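Local coordinates for protein DNA polymerase sliding clamp (Archaeoglobus fulgidus, PDB 1RWZ) that forms a ring-shaped homotrimer through which DNA passes, a sliding clamp that probably tethers the polymerase and other proteins to DNA during replication, at residues A[44-55]-A[231-239]; A[149-160]-A[184-195]. All blocks are in the same frame, centred on the assembly; numbering follows the deposited sequence.

Contact 1 of 2, residues A[44-55]-A[231-239]; sequences VAMVIVDIPKDS and RAKVEYILA
Val47 and Tyr236 lie side by side, pointing the same way from neighbouring strands, with Val47 CG2 3.5 Å from Tyr236 CE2. Val47 CG2 stands anti to its own backbone N while CG1 takes the cramped place between N and carbonyl carbon (chi1 62°), which turns CG2 to the phenol ring. The ring edge also passes Met46 O, and beyond the pair the Tyr236 hydroxyl hydrogen-bonds to Ala17 O, so a residue with both hydrocarbon bulk and a polar end suits this buried place. Val49 and Val234 continue this face, which helices 8-19 and 195-201 cover; small beta-branched residues fit between strand and helix. The strands 45-52 and 232-238 run antiparallel at 164° and join the N- and C-terminal domains of the clamp subunit into one continuous sheet, a hallmark of the PCNA fold. On the other face Ile48 crosses Ile237 at a slant, their CD1 methyls 3.8 Å apart. Ile48 CD1 also lies 4.0 Å from Glu235 CD, alongside the extended chain of Glu235, whose carboxylate is paired with Arg222. Paired backbone bonds, such as Ile48 N to Glu235 O at 2.8 Å, run along the ladder. Where the strand turns off, Ser55 OG donates to an in-plane lone pair of Arg231 O at 2.7 Å, and a water links Ser55 O to Arg231 NE.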
loop_
_atom_site.group_PDB
_atom_site.type_symbol
_atom_site.label_atom_id
_atom_site.label_comp_id
_atom_site.label_asym_id
_atom_site.label_seq_id
_atom_site.Cartn_x
_atom_site.Cartn_y
_atom_site.Cartn_z
ATOM N N VAL A 44 -20.342 24.410 -5.792
ATOM C CA VAL A 44 -20.131 24.467 -4.354
ATOM C C VAL A 44 -18.684 24.843 -4.053
ATOM O O VAL A 44 -18.386 25.415 -3.005
ATOM C CB VAL A 44 -20.450 23.101 -3.710
ATOM C CG1 VAL A 44 -20.151 23.134 -2.225
ATOM C CG2 VAL A 44 -21.920 22.745 -3.946
ATOM N N ALA A 45 -17.790 24.534 -4.985
ATOM C CA ALA A 45 -16.371 24.831 -4.801
ATOM C C ALA A 45 -15.707 25.347 -6.069
ATOM O O ALA A 45 -16.123 25.020 -7.183
ATOM C CB ALA A 45 -15.652 23.580 -4.313
ATOM N N MET A 46 -14.669 26.157 -5.887
ATOM C CA MET A 46 -13.913 26.721 -6.992
ATOM C C MET A 46 -12.431 26.495 -6.699
ATOM O O MET A 46 -12.035 26.385 -5.540
ATOM C CB MET A 46 -14.188 28.226 -7.106
ATOM C CG MET A 46 -13.445 28.940 -8.238
ATOM S SD MET A 46 -13.663 30.753 -8.224
ATOM C CE MET A 46 -15.182 30.939 -9.129
ATOM N N VAL A 47 -11.628 26.404 -7.751
ATOM C CA VAL A 47 -10.186 26.236 -7.591
ATOM C C VAL A 47 -9.496 27.283 -8.458
ATOM O O VAL A 47 -9.917 27.554 -9.584
ATOM C CB VAL A 47 -9.718 24.808 -7.997
ATOM C CG1 VAL A 47 -10.003 24.546 -9.469
ATOM C CG2 VAL A 47 -8.219 24.648 -7.690
ATOM N N ILE A 48 -8.453 27.897 -7.914
ATOM C CA ILE A 48 -7.708 28.916 -8.631
ATOM C C ILE A 48 -6.246 28.517 -8.507
ATOM O O ILE A 48 -5.717 28.451 -7.399
ATOM C CB ILE A 48 -7.890 30.301 -7.991
ATOM C CG1 ILE A 48 -9.382 30.633 -7.861
ATOM C CG2 ILE A 48 -7.171 31.349 -8.832
ATOM C CD1 ILE A 48 -9.670 31.825 -6.954
ATOM N N VAL A 49 -5.613 28.246 -9.643
ATOM C CA VAL A 49 -4.215 27.831 -9.675
ATOM C C VAL A 49 -3.323 28.887 -10.312
ATOM O O VAL A 49 -3.627 29.418 -11.379
ATOM C CB VAL A 49 -4.033 26.516 -10.479
ATOM C CG1 VAL A 49 -2.548 26.180 -10.603
ATOM C CG2 VAL A 49 -4.772 25.375 -9.800
ATOM N N ASP A 50 -2.214 29.182 -9.645
ATOM C CA ASP A 50 -1.249 30.139 -10.152
ATOM C C ASP A 50 0.157 29.585 -9.985
ATOM O O ASP A 50 0.556 29.226 -8.877
ATOM C CB ASP A 50 -1.344 31.476 -9.404
ATOM C CG ASP A 50 -2.533 32.313 -9.843
ATOM O OD1 ASP A 50 -3.504 32.429 -9.067
ATOM O OD2 ASP A 50 -2.494 32.853 -10.970
ATOM N N ILE A 51 0.888 29.488 -11.090
ATOM C CA ILE A 51 2.277 29.038 -11.053
ATOM C C ILE A 51 3.101 30.171 -11.657
ATOM O O ILE A 51 3.148 30.336 -12.877
ATOM C CB ILE A 51 2.534 27.771 -11.896
ATOM C CG1 ILE A 51 1.565 26.656 -11.510
ATOM C CG2 ILE A 51 3.976 27.293 -11.658
ATOM C CD1 ILE A 51 1.787 25.365 -12.302
ATOM N N PRO A 52 3.750 30.984 -10.807
ATOM C CA PRO A 52 4.568 32.102 -11.292
ATOM C C PRO A 52 5.648 31.590 -12.241
ATOM O O PRO A 52 6.153 30.480 -12.076
ATOM C CB PRO A 52 5.166 32.676 -10.007
ATOM C CG PRO A 52 4.144 32.326 -8.965
ATOM C CD PRO A 52 3.770 30.913 -9.335
ATOM N N LYS A 53 6.012 32.401 -13.229
ATOM C CA LYS A 53 7.029 31.995 -14.191
ATOM C C LYS A 53 8.321 31.526 -13.532
ATOM O O LYS A 53 8.974 30.613 -14.030
ATOM C CB LYS A 53 7.334 33.140 -15.159
ATOM C CG LYS A 53 7.887 34.388 -14.501
ATOM C CD LYS A 53 8.158 35.469 -15.541
ATOM C CE LYS A 53 8.726 36.723 -14.893
ATOM N NZ LYS A 53 8.988 37.793 -15.894
ATOM N N ASP A 54 8.685 32.135 -12.407
ATOM C CA ASP A 54 9.919 31.749 -11.734
ATOM C C ASP A 54 9.871 30.381 -11.055
ATOM O O ASP A 54 10.892 29.897 -10.570
ATOM C CB ASP A 54 10.344 32.833 -10.736
ATOM C CG ASP A 54 10.750 34.125 -11.428
ATOM O OD1 ASP A 54 11.465 34.049 -12.454
ATOM O OD2 ASP A 54 10.363 35.216 -10.954
ATOM N N SER A 55 8.696 29.751 -11.027
ATOM C CA SER A 55 8.572 28.426 -10.430
ATOM C C SER A 55 8.906 27.354 -11.463
ATOM O O SER A 55 9.076 26.185 -11.125
ATOM C CB SER A 55 7.158 28.203 -9.885
ATOM O OG SER A 55 6.959 28.988 -8.717
ATOM N N ARG A 231 6.177 26.320 -4.965
ATOM C CA ARG A 231 6.191 26.669 -6.382
ATOM C C ARG A 231 4.809 27.008 -6.930
ATOM O O ARG A 231 4.679 27.795 -7.874
ATOM C CB ARG A 231 6.766 25.521 -7.213
ATOM C CG ARG A 231 8.254 25.233 -7.007
ATOM C CD ARG A 231 8.682 24.170 -8.011
ATOM N NE ARG A 231 10.078 23.742 -7.906
ATOM C CZ ARG A 231 10.577 23.004 -6.917
ATOM N NH1 ARG A 231 9.808 22.606 -5.910
ATOM N NH2 ARG A 231 11.847 22.624 -6.961
ATOM N N ALA A 232 3.779 26.413 -6.341
ATOM C CA ALA A 232 2.424 26.639 -6.815
ATOM C C ALA A 232 1.479 27.161 -5.759
ATOM O O ALA A 232 1.587 26.817 -4.586
ATOM C CB ALA A 232 1.860 25.342 -7.396
ATOM N N LYS A 233 0.558 28.014 -6.188
ATOM C CA LYS A 233 -0.456 28.534 -5.294
ATOM C C LYS A 233 -1.744 27.887 -5.783
ATOM O O LYS A 233 -2.108 28.018 -6.952
ATOM C CB LYS A 233 -0.561 30.058 -5.389
ATOM C CG LYS A 233 -1.672 30.627 -4.519
ATOM C CD LYS A 233 -1.575 32.136 -4.358
ATOM C CE LYS A 233 -0.410 32.516 -3.456
ATOM N NZ LYS A 233 -0.382 33.980 -3.152
ATOM N N VAL A 234 -2.399 27.150 -4.898
ATOM C CA VAL A 234 -3.647 26.486 -5.232
ATOM C C VAL A 234 -4.661 26.920 -4.193
ATOM O O VAL A 234 -4.579 26.536 -3.026
ATOM C CB VAL A 234 -3.495 24.950 -5.207
ATOM C CG1 VAL A 234 -4.843 24.283 -5.449
ATOM C CG2 VAL A 234 -2.492 24.521 -6.274
ATOM N N GLU A 235 -5.602 27.749 -4.623
ATOM C CA GLU A 235 -6.635 28.238 -3.730
ATOM C C GLU A 235 -7.958 27.557 -4.025
ATOM O O GLU A 235 -8.380 27.474 -5.183
ATOM C CB GLU A 235 -6.812 29.752 -3.884
ATOM C CG GLU A 235 -8.022 30.292 -3.112
ATOM C CD GLU A 235 -8.177 31.802 -3.201
ATOM O OE1 GLU A 235 -9.226 32.313 -2.757
ATOM O OE2 GLU A 235 -7.261 32.480 -3.707
ATOM N N TYR A 236 -8.586 27.049 -2.973
ATOM C CA TYR A 236 -9.894 26.423 -3.079
ATOM C C TYR A 236 -10.844 27.332 -2.312
ATOM O O TYR A 236 -10.501 27.843 -1.241
ATOM C CB TYR A 236 -9.908 25.032 -2.438
ATOM C CG TYR A 236 -9.316 23.922 -3.282
ATOM C CD1 TYR A 236 -8.179 23.226 -2.857
ATOM C CD2 TYR A 236 -9.921 23.529 -4.475
ATOM C CE1 TYR A 236 -7.666 22.163 -3.603
ATOM C CE2 TYR A 236 -9.419 22.471 -5.227
ATOM C CZ TYR A 236 -8.297 21.790 -4.785
ATOM O OH TYR A 236 -7.825 20.719 -5.512
ATOM N N ILE A 237 -12.027 27.552 -2.870
ATOM C CA ILE A 237 -13.035 28.377 -2.215
ATOM C C ILE A 237 -14.238 27.461 -2.068
ATOM O O ILE A 237 -14.647 26.806 -3.029
ATOM C CB ILE A 237 -13.402 29.610 -3.066
ATOM C CG1 ILE A 237 -12.151 30.467 -3.285
ATOM C CG2 ILE A 237 -14.487 30.428 -2.357
ATOM C CD1 ILE A 237 -12.351 31.657 -4.198
ATOM N N LEU A 238 -14.788 27.405 -0.861
ATOM C CA LEU A 238 -15.912 26.526 -0.575
ATOM C C LEU A 238 -17.109 27.281 -0.018
ATOM O O LEU A 238 -16.985 28.020 0.960
ATOM C CB LEU A 238 -15.474 25.451 0.428
ATOM C CG LEU A 238 -16.512 24.444 0.927
ATOM C CD1 LEU A 238 -17.094 23.684 -0.258
ATOM C CD2 LEU A 238 -15.866 23.481 1.915
ATOM N N ALA A 239 -18.266 27.084 -0.650
ATOM C CA ALA A 239 -19.508 27.730 -0.214
ATOM C C ALA A 239 -19.871 27.255 1.192
ATOM O O ALA A 239 -19.618 26.105 1.559
ATOM C CB ALA A 239 -20.645 27.399 -1.196
HETATM O O HOH W 1 11.319 25.471 -9.695
#

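Contact 2 of 2, residues A[149-160]-A[184-195]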
loop_
_atom_site.group_PDB
_atom_site.type_symbol
_atom_site.label_atom_id
_atom_site.label_comp_id
_atom_site.label_asym_id
_atom_site.label_seq_id
_atom_site.Cartn_x
_atom_site.Cartn_y
_atom_site.Cartn_z
ATOM N N SER A 149 -18.393 13.755 11.869
ATOM C CA SER A 149 -19.512 14.343 11.149
ATOM C C SER A 149 -19.187 14.623 9.690
ATOM O O SER A 149 -18.054 14.438 9.248
ATOM C CB SER A 149 -19.918 15.647 11.847
ATOM O OG SER A 149 -20.994 16.287 11.188
ATOM N N ASP A 150 -20.193 15.057 8.939
ATOM C CA ASP A 150 -19.988 15.386 7.538
ATOM C C ASP A 150 -19.958 16.909 7.393
ATOM O O ASP A 150 -19.874 17.442 6.289
ATOM C CB ASP A 150 -21.091 14.760 6.675
ATOM C CG ASP A 150 -22.468 15.294 6.999
ATOM O OD1 ASP A 150 -22.714 15.664 8.164
ATOM O OD2 ASP A 150 -23.316 15.324 6.080
ATOM N N GLN A 151 -20.013 17.597 8.531
ATOM C CA GLN A 151 -19.971 19.058 8.574
ATOM C C GLN A 151 -19.082 19.526 9.715
ATOM O O GLN A 151 -19.027 18.894 10.765
ATOM C CB GLN A 151 -21.364 19.635 8.801
ATOM C CG GLN A 151 -22.348 19.325 7.716
ATOM C CD GLN A 151 -23.741 19.809 8.059
ATOM O OE1 GLN A 151 -24.597 19.916 7.192
ATOM N NE2 GLN A 151 -23.973 20.098 9.335
ATOM N N VAL A 152 -18.396 20.644 9.509
ATOM C CA VAL A 152 -17.525 21.199 10.537
ATOM C C VAL A 152 -17.677 22.704 10.630
ATOM O O VAL A 152 -17.983 23.376 9.643
ATOM C CB VAL A 152 -16.034 20.903 10.258
ATOM C CG1 VAL A 152 -15.754 19.431 10.427
ATOM C CG2 VAL A 152 -15.666 21.366 8.859
ATOM N N ILE A 153 -17.470 23.230 11.829
ATOM C CA ILE A 153 -17.539 24.661 12.048
ATOM C C ILE A 153 -16.114 25.199 12.136
ATOM O O ILE A 153 -15.274 24.611 12.819
ATOM C CB ILE A 153 -18.242 25.000 13.378
ATOM C CG1 ILE A 153 -19.732 24.667 13.283
ATOM C CG2 ILE A 153 -18.048 26.474 13.711
ATOM C CD1 ILE A 153 -20.478 24.817 14.596
ATOM N N PHE A 154 -15.842 26.282 11.415
ATOM C CA PHE A 154 -14.544 26.949 11.480
ATOM C C PHE A 154 -14.846 28.172 12.329
ATOM O O PHE A 154 -15.783 28.921 12.038
ATOM C CB PHE A 154 -14.056 27.414 10.105
ATOM C CG PHE A 154 -13.430 26.331 9.272
ATOM C CD1 PHE A 154 -12.705 26.661 8.130
ATOM C CD2 PHE A 154 -13.577 24.989 9.605
ATOM C CE1 PHE A 154 -12.137 25.670 7.331
ATOM C CE2 PHE A 154 -13.010 23.991 8.811
ATOM C CZ PHE A 154 -12.291 24.331 7.676
ATOM N N ARG A 155 -14.059 28.382 13.373
ATOM C CA ARG A 155 -14.291 29.503 14.266
ATOM C C ARG A 155 -12.990 30.217 14.596
ATOM O O ARG A 155 -11.980 29.583 14.891
ATOM C CB ARG A 155 -14.956 28.981 15.540
ATOM C CG ARG A 155 -15.154 29.987 16.648
ATOM C CD ARG A 155 -15.747 29.277 17.859
ATOM N NE ARG A 155 -15.711 30.097 19.066
ATOM C CZ ARG A 155 -16.068 29.659 20.270
ATOM N NH1 ARG A 155 -16.487 28.409 20.425
ATOM N NH2 ARG A 155 -16.005 30.469 21.319
ATOM N N SER A 156 -13.023 31.542 14.524
ATOM C CA SER A 156 -11.853 32.356 14.825
ATOM C C SER A 156 -12.236 33.529 15.720
ATOM O O SER A 156 -13.328 34.081 15.612
ATOM C CB SER A 156 -11.235 32.892 13.525
ATOM O OG SER A 156 -10.068 33.656 13.771
ATOM N N ASP A 157 -11.332 33.880 16.625
ATOM C CA ASP A 157 -11.517 35.023 17.508
ATOM C C ASP A 157 -10.157 35.322 18.112
ATOM O O ASP A 157 -9.157 34.728 17.709
ATOM C CB ASP A 157 -12.560 34.756 18.605
ATOM C CG ASP A 157 -12.200 33.590 19.500
ATOM O OD1 ASP A 157 -11.001 33.343 19.731
ATOM O OD2 ASP A 157 -13.135 32.927 19.992
ATOM N N LYS A 158 -10.101 36.239 19.068
ATOM C CA LYS A 158 -8.818 36.578 19.667
ATOM C C LYS A 158 -8.128 35.396 20.354
ATOM O O LYS A 158 -6.906 35.383 20.488
ATOM C CB LYS A 158 -8.998 37.743 20.643
ATOM C CG LYS A 158 -9.485 39.012 19.952
ATOM C CD LYS A 158 -9.597 40.195 20.904
ATOM C CE LYS A 158 -10.038 41.447 20.153
ATOM N NZ LYS A 158 -10.110 42.651 21.034
ATOM N N GLU A 159 -8.898 34.393 20.768
ATOM C CA GLU A 159 -8.327 33.226 21.444
ATOM C C GLU A 159 -7.768 32.148 20.513
ATOM O O GLU A 159 -7.288 31.111 20.979
ATOM C CB GLU A 159 -9.361 32.584 22.373
ATOM C CG GLU A 159 -9.672 33.380 23.626
ATOM C CD GLU A 159 -10.604 32.633 24.563
ATOM O OE1 GLU A 159 -10.266 31.493 24.953
ATOM O OE2 GLU A 159 -11.672 33.183 24.912
ATOM N N GLY A 160 -7.835 32.375 19.205
ATOM C CA GLY A 160 -7.302 31.384 18.288
ATOM C C GLY A 160 -8.250 30.869 17.221
ATOM O O GLY A 160 -9.295 31.462 16.955
ATOM N N PHE A 184 -1.540 34.967 12.531
ATOM C CA PHE A 184 -2.947 35.019 12.917
ATOM C C PHE A 184 -3.320 36.455 13.257
ATOM O O PHE A 184 -2.606 37.120 14.004
ATOM C CB PHE A 184 -3.169 34.123 14.134
ATOM C CG PHE A 184 -4.596 34.059 14.595
ATOM C CD1 PHE A 184 -5.604 33.632 13.730
ATOM C CD2 PHE A 184 -4.929 34.389 15.905
ATOM C CE1 PHE A 184 -6.927 33.530 14.168
ATOM C CE2 PHE A 184 -6.244 34.292 16.354
ATOM C CZ PHE A 184 -7.247 33.861 15.482
ATOM N N ASN A 185 -4.444 36.930 12.729
ATOM C CA ASN A 185 -4.853 38.307 12.985
ATOM C C ASN A 185 -5.953 38.458 14.036
ATOM O O ASN A 185 -6.403 39.569 14.312
ATOM C CB ASN A 185 -5.265 38.970 11.666
ATOM C CG ASN A 185 -6.637 38.539 11.193
ATOM O OD1 ASN A 185 -7.129 37.472 11.552
ATOM N ND2 ASN A 185 -7.258 39.369 10.367
ATOM N N GLY A 186 -6.373 37.343 14.625
ATOM C CA GLY A 186 -7.397 37.378 15.658
ATOM C C GLY A 186 -8.784 37.829 15.231
ATOM O O GLY A 186 -9.611 38.170 16.079
ATOM N N GLY A 187 -9.044 37.832 13.927
ATOM C CA GLY A 187 -10.345 38.246 13.431
ATOM C C GLY A 187 -11.462 37.341 13.919
ATOM O O GLY A 187 -11.262 36.143 14.110
ATOM N N GLU A 188 -12.645 37.912 14.122
ATOM C CA GLU A 188 -13.787 37.135 14.587
ATOM C C GLU A 188 -14.602 36.639 13.399
ATOM O O GLU A 188 -15.042 37.432 12.566
ATOM C CB GLU A 188 -14.668 37.983 15.511
ATOM C CG GLU A 188 -13.956 38.431 16.779
ATOM C CD GLU A 188 -14.881 39.129 17.758
ATOM O OE1 GLU A 188 -15.540 40.115 17.361
ATOM O OE2 GLU A 188 -14.945 38.692 18.925
ATOM N N ALA A 189 -14.792 35.326 13.331
ATOM C CA ALA A 189 -15.545 34.710 12.245
ATOM C C ALA A 189 -16.010 33.312 12.631
ATOM O O ALA A 189 -15.375 32.633 13.436
ATOM C CB ALA A 189 -14.685 34.641 10.990
ATOM N N ARG A 190 -17.116 32.875 12.040
ATOM C CA ARG A 190 -17.657 31.556 12.337
ATOM C C ARG A 190 -18.530 31.111 11.170
ATOM O O ARG A 190 -19.524 31.763 10.859
ATOM C CB ARG A 190 -18.488 31.631 13.625
ATOM C CG ARG A 190 -19.066 30.317 14.124
ATOM C CD ARG A 190 -19.969 30.573 15.339
ATOM N NE ARG A 190 -20.586 29.352 15.853
ATOM C CZ ARG A 190 -19.974 28.470 16.636
ATOM N NH1 ARG A 190 -18.717 28.668 17.010
ATOM N NH2 ARG A 190 -20.618 27.384 17.040
ATOM N N SER A 191 -18.149 30.014 10.520
ATOM C CA SER A 191 -18.911 29.471 9.393
ATOM C C SER A 191 -18.882 27.944 9.426
ATOM O O SER A 191 -17.982 27.350 10.017
ATOM C CB SER A 191 -18.330 29.953 8.057
ATOM O OG SER A 191 -18.535 31.340 7.858
ATOM N N MET A 192 -19.863 27.310 8.792
ATOM C CA MET A 192 -19.920 25.850 8.752
ATOM C C MET A 192 -19.699 25.363 7.323
ATOM O O MET A 192 -20.177 25.984 6.375
ATOM C CB MET A 192 -21.271 25.351 9.274
ATOM C CG MET A 192 -21.368 23.835 9.357
ATOM S SD MET A 192 -22.632 23.280 10.513
ATOM C CE MET A 192 -21.644 22.580 11.779
ATOM N N PHE A 193 -18.977 24.252 7.174
ATOM C CA PHE A 193 -18.668 23.709 5.851
ATOM C C PHE A 193 -18.755 22.195 5.754
ATOM O O PHE A 193 -18.711 21.490 6.762
ATOM C CB PHE A 193 -17.251 24.116 5.419
ATOM C CG PHE A 193 -17.015 25.594 5.436
ATOM C CD1 PHE A 193 -16.379 26.199 6.520
ATOM C CD2 PHE A 193 -17.467 26.389 4.388
ATOM C CE1 PHE A 193 -16.201 27.579 6.559
ATOM C CE2 PHE A 193 -17.297 27.770 4.414
ATOM C CZ PHE A 193 -16.664 28.369 5.503
ATOM N N SER A 194 -18.860 21.713 4.518
ATOM C CA SER A 194 -18.920 20.286 4.226
ATOM C C SER A 194 -17.542 19.646 4.346
ATOM O O SER A 194 -16.587 20.084 3.701
ATOM C CB SER A 194 -19.443 20.060 2.808
ATOM O OG SER A 194 -18.968 18.826 2.289
ATOM N N VAL A 195 -17.449 18.601 5.159
ATOM C CA VAL A 195 -16.190 17.890 5.356
ATOM C C VAL A 195 -15.744 17.184 4.077
ATOM O O VAL A 195 -14.548 17.105 3.798
ATOM C CB VAL A 195 -16.306 16.840 6.493
ATOM C CG1 VAL A 195 -15.053 15.971 6.544
ATOM C CG2 VAL A 195 -16.494 17.542 7.826
HETATM O O HOH W 2 -12.311 37.899 19.954
#
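Phe154 and Phe193 both carry CG anti to the carbonyl carbon (chi1 -80° for Phe154), and from diagonal places on adjacent strands their rings meet in a T-shaped stack, the edge of Phe193 toward a face of Phe154. The ring centroids are 5.2 Å apart and the planes stand at 61°. This antiparallel pair, 151-157 with 189-194, forms one side of a four-stranded sheet in the C-terminal domain; the aromatic rings suit its buried face, where Leu198 of helix 195-201 and Leu215 pack on both. Val152 and Val195 meet there at about a right angle and tightly, Val152 CG1 to Val195 CG2 at 3.3 Å.

The opposite face mixes charged, polar and apolar groups. Arg190 extends from CG to NE and lays its guanidinium over Ile153, whose CG2 sits 4.0 Å above the centre of that plane. Arg155 crosses it obliquely, its CD at the guanidinium edge. Arg155 NE and Arg190 NH1 come to 3.9 Å, a closeness of like charges that the Glu243 carboxylate, paired with Arg190 NE, probably eases. Met192, bent at chi3, brings CE over to Ile153 CG1, another tight carbon contact, while Met192 SD lies 3.6 Å from NE2 of Gln151, whose OE1 accepts from Arg241.

Near the Asp157-Gly160 turn, Phe184 puts its ring edge to Asp157 O, with CZ 3.1 Å away. Beside that ring, Ser156 OG donates to Gly187 O at 2.8 Å, in the carbonyl plane.

Overall arrangement
After three strands and a helix from the N terminus, the chain lays down strand 45-52 in the N-terminal domain, and its partner 232-238 arrives only near the C terminus, so contact 1 closes a loop of 175 residues that spans both domains. Contact 2 is nested inside it: strand 151-157 turns into 160-166, the chain returns through 170-176, and segment 184-195 pairs with 149-160 across 23 intervening residues. One contact thus ties the two domains together, the other pairs the last strand onto a sheet within the C-terminal domain. Their centres lie about 21 Å apart, yet they touch where strand 232-238 ends: Leu238 O packs 3.5 Å from Phe193 CE2.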